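Local coordinates for protein metal-dependent phosphohydrolase, HDOD domain-containing (Geobacter sulfurreducens, PDB 3HC1) that is of unknown function but binds two iron ions in an all-helical HD-type domain and is probably related to metal-dependent phosphohydrolases, at residues S290-V293 and E294-A298; A16-F19 and M20-V23. All blocks are in the same frame, centred on the assembly; numbering follows the deposited sequence.

Contact 1 of 2, residues S290-V293 and E294-A298; sequences SSIV and EIRAA
I295 folds back over S291 one turn earlier on the alpha-helix 281-302, its CG1 resting 3.3 Å from S291 O. That same carbonyl oxygen takes the I295 N-H at 2.7 Å, the donor lying in the carbonyl plane. R296 N to I292 O and A297 N to V293 O continue the i to i+4 pattern. With CG1 anti to its own carbonyl carbon (chi1 -72°), I295 turns its longer branch toward the preceding turn, where CD1 reaches S291 OG at 3.6 Å. A small serine suits this spot: it leaves width for the branched neighbour, while its hydroxyl is held by E287 O. I292 CD1 meets I295 CB at 4.2 Å, the two isoleucines crossing at about a right angle. An alanine here would keep CB and its touch with I292 CD1, but would probably leave S291 O and S291 OG without the branch that lies against them. The tight part of the contact is thus around S291 O, I295 CG1 and I292 CD1; I129 of helix 116-136 and R244 and L246 of a loop bury I292, a place that an aliphatic side chain suits. R296 spans the border: its bend at chi3 (-59°) swings the guanidinium back along the helix, where NH1 lies 3.5 Å from I292 CG1 and one face looks onto I292 O and V293 CA. NH1 also makes a weak hydrogen bond to R244 O, so an arginine can serve apolar and polar neighbours at once. The solvent side, with exposed V293 and E294, is looser. There the charged end of E294 is linked to the backbone through one water, which accepts from E294 N at 3.0 Å and donates both to S290 O and to E294 OE1.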
# COMPACT_ATOMS: atom_id res chain seq x y z
N SER A 290 -15.21 -8.97 10.63
CA SER A 290 -15.10 -9.34 12.05
C SER A 290 -13.83 -8.78 12.72
O SER A 290 -13.77 -8.65 13.94
CB SER A 290 -15.17 -10.86 12.23
OG SER A 290 -13.90 -11.46 12.02
N SER A 291 -12.81 -8.45 11.96
CA SER A 291 -11.57 -7.97 12.59
C SER A 291 -11.11 -6.53 12.25
O SER A 291 -10.05 -6.06 12.75
CB SER A 291 -10.44 -8.97 12.31
OG SER A 291 -10.30 -9.12 10.94
N ILE A 292 -11.92 -5.82 11.47
CA ILE A 292 -11.52 -4.49 11.00
C ILE A 292 -11.41 -3.45 12.12
O ILE A 292 -10.55 -2.62 12.06
CB ILE A 292 -12.43 -4.00 9.83
CG1 ILE A 292 -11.87 -2.76 9.16
CG2 ILE A 292 -13.85 -3.78 10.30
CD1 ILE A 292 -10.54 -2.90 8.54
N VAL A 293 -12.23 -3.52 13.17
CA VAL A 293 -12.03 -2.62 14.29
C VAL A 293 -10.63 -2.82 14.91
O VAL A 293 -9.86 -1.85 15.14
CB VAL A 293 -13.17 -2.80 15.34
CG1 VAL A 293 -12.82 -2.12 16.70
CG2 VAL A 293 -14.44 -2.23 14.72
N GLU A 294 -10.30 -4.07 15.16
CA GLU A 294 -8.96 -4.43 15.64
C GLU A 294 -7.85 -4.04 14.66
O GLU A 294 -6.81 -3.49 15.07
CB GLU A 294 -8.90 -5.90 15.95
CG GLU A 294 -9.63 -6.22 17.22
CD GLU A 294 -10.09 -7.65 17.31
OE1 GLU A 294 -10.85 -8.11 16.40
OE2 GLU A 294 -9.71 -8.31 18.31
N ILE A 295 -8.08 -4.26 13.38
CA ILE A 295 -7.05 -3.91 12.35
C ILE A 295 -6.79 -2.39 12.39
O ILE A 295 -5.65 -1.92 12.51
CB ILE A 295 -7.46 -4.37 10.94
CG1 ILE A 295 -7.37 -5.89 10.81
CG2 ILE A 295 -6.58 -3.71 9.87
CD1 ILE A 295 -8.24 -6.44 9.66
N ARG A 296 -7.88 -1.62 12.41
CA ARG A 296 -7.79 -0.17 12.51
C ARG A 296 -7.08 0.32 13.77
O ARG A 296 -6.30 1.27 13.72
CB ARG A 296 -9.18 0.47 12.43
CG ARG A 296 -9.81 0.41 11.07
CD ARG A 296 -10.89 1.52 10.86
NE ARG A 296 -11.96 1.43 11.83
CZ ARG A 296 -13.10 0.74 11.71
NH1 ARG A 296 -13.41 0.02 10.63
NH2 ARG A 296 -13.97 0.77 12.72
N ALA A 297 -7.39 -0.31 14.90
CA ALA A 297 -6.69 0.02 16.15
C ALA A 297 -5.16 -0.18 16.02
O ALA A 297 -4.36 0.68 16.45
CB ALA A 297 -7.24 -0.77 17.33
N ALA A 298 -4.77 -1.31 15.44
CA ALA A 298 -3.38 -1.67 15.33
C ALA A 298 -2.67 -0.65 14.40
O ALA A 298 -1.65 -0.01 14.75
CB ALA A 298 -3.25 -3.11 14.81
O HOH W 1 -12.24 -6.35 15.38

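Contact 2 of 2, residues A16-F19 and M20-V23; sequences AREF and MSGV
S21 grips R17 O twice, through its backbone N at 3.0 Å and through its hydroxyl OG at 3.2 Å, near the C-terminal end of the alpha-helix 9-21. The backbone bond is nearly straight, 173° at the hydrogen, whereas OG comes from above the carbonyl plane, so the two donors approach the oxygen from different directions. Turning OG anti to the carbonyl carbon (chi1 -62°) carries the hydroxyl back beside the preceding turn, within range of R17 O. Serine suits an exposed helix end in this way, because its short side chain can spend its proton on a main-chain oxygen one turn back. M20 N makes the regular bond to A16 O at 3.1 Å and adds a weak one to R17 O, so the latter carbonyl has three donors in its neighbourhood. Further on, V23 N bonds to M20 O at 2.9 Å, closing a turn. The exposed R17 looks elsewhere for its charge partner: its NH2 forms a salt bridge with E10, two turns earlier on the helix. E18, on the exposed side, lies with OE1 3.8 Å from S21 OG. The more buried side is mostly apolar: the long, flexible methionine side chain of M20 suits the space between A199 of helix 193-203 and F158 of helix 154-162, with selenium standing in for sulfur in this crystal. Its CG approaches the backbone, 3.8 Å from A16 O. F19 swings CG anti to its backbone N (chi1 -159°), sending its ring to F189 and to a cation-pi contact with R163. A16 is small enough to lie close to E195 and V196 of helix 193-203, and V23 settles on F158 and F162.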
# COMPACT_ATOMS: atom_id res chain seq x y z
N ALA A 16 0.88 13.43 -16.10
CA ALA A 16 1.51 13.07 -14.83
C ALA A 16 3.00 13.44 -14.83
O ALA A 16 3.48 14.05 -13.85
CB ALA A 16 1.31 11.53 -14.47
N ARG A 17 3.73 13.10 -15.90
CA ARG A 17 5.18 13.48 -15.91
C ARG A 17 5.38 14.98 -15.88
O ARG A 17 6.17 15.48 -15.10
CB ARG A 17 5.97 12.83 -17.03
CG ARG A 17 6.11 11.34 -16.80
CD ARG A 17 6.93 10.72 -17.92
NE ARG A 17 6.39 11.09 -19.23
CZ ARG A 17 5.55 10.38 -19.98
NH1 ARG A 17 5.08 9.20 -19.60
NH2 ARG A 17 5.17 10.87 -21.15
N GLU A 18 4.56 15.72 -16.62
CA GLU A 18 4.66 17.21 -16.56
C GLU A 18 4.32 17.75 -15.17
O GLU A 18 4.95 18.70 -14.68
CB GLU A 18 3.72 17.86 -17.57
CG GLU A 18 3.88 17.36 -19.02
CD GLU A 18 5.13 17.91 -19.74
OE1 GLU A 18 5.91 18.69 -19.12
OE2 GLU A 18 5.33 17.56 -20.93
N PHE A 19 3.33 17.14 -14.53
CA PHE A 19 2.98 17.51 -13.14
C PHE A 19 4.20 17.32 -12.19
O PHE A 19 4.36 18.06 -11.22
CB PHE A 19 1.81 16.62 -12.66
CG PHE A 19 1.02 17.18 -11.50
CD1 PHE A 19 0.09 18.21 -11.70
CD2 PHE A 19 1.13 16.63 -10.24
CE1 PHE A 19 -0.70 18.70 -10.65
CE2 PHE A 19 0.34 17.12 -9.18
CZ PHE A 19 -0.57 18.16 -9.40
N MSE A 20 5.03 16.31 -12.43
CA MSE A 20 6.22 16.15 -11.57
C MSE A 20 7.41 17.10 -11.96
O MSE A 20 8.13 17.58 -11.09
CB MSE A 20 6.65 14.72 -11.60
CG MSE A 20 5.75 13.87 -10.80
SE MSE A 20 6.11 12.05 -11.25
CE MSE A 20 7.78 11.80 -10.90
N SER A 21 7.60 17.33 -13.25
CA SER A 21 8.53 18.37 -13.79
C SER A 21 8.64 19.66 -13.01
O SER A 21 9.73 20.20 -12.83
CB SER A 21 8.09 18.82 -15.19
OG SER A 21 8.12 17.76 -16.14
N GLY A 22 7.51 20.20 -12.59
CA GLY A 22 7.48 21.48 -11.92
C GLY A 22 7.92 21.41 -10.47
O GLY A 22 8.04 22.45 -9.81
N VAL A 23 8.14 20.21 -9.96
CA VAL A 23 8.68 20.05 -8.61
C VAL A 23 10.19 19.98 -8.79
O VAL A 23 10.71 19.20 -9.59
CB VAL A 23 8.15 18.76 -7.91
CG1 VAL A 23 8.80 18.55 -6.53
CG2 VAL A 23 6.65 18.81 -7.81

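Overall arrangement
Contact 2 comes first along the chain, at the end of the early helix 9-21, and contact 1 follows almost at the C-terminus, in helix 281-302. Their centres are about 37 Å apart on opposite sides of the chain's centre, with nearest atoms about 28 Å apart. They lie on different helices and do not touch. Both belong to one all-helical chain, built round a two-iron site. Neither binds metal: the I292 side chain is about 13 Å from an iron ion and that of A16 about 14 Å. The two terminal helices thus pack against different walls of the metal-bearing core, helix 281-302 against helix 116-136, which carries H122, and helix 9-21 against helix 193-203, which begins with H193.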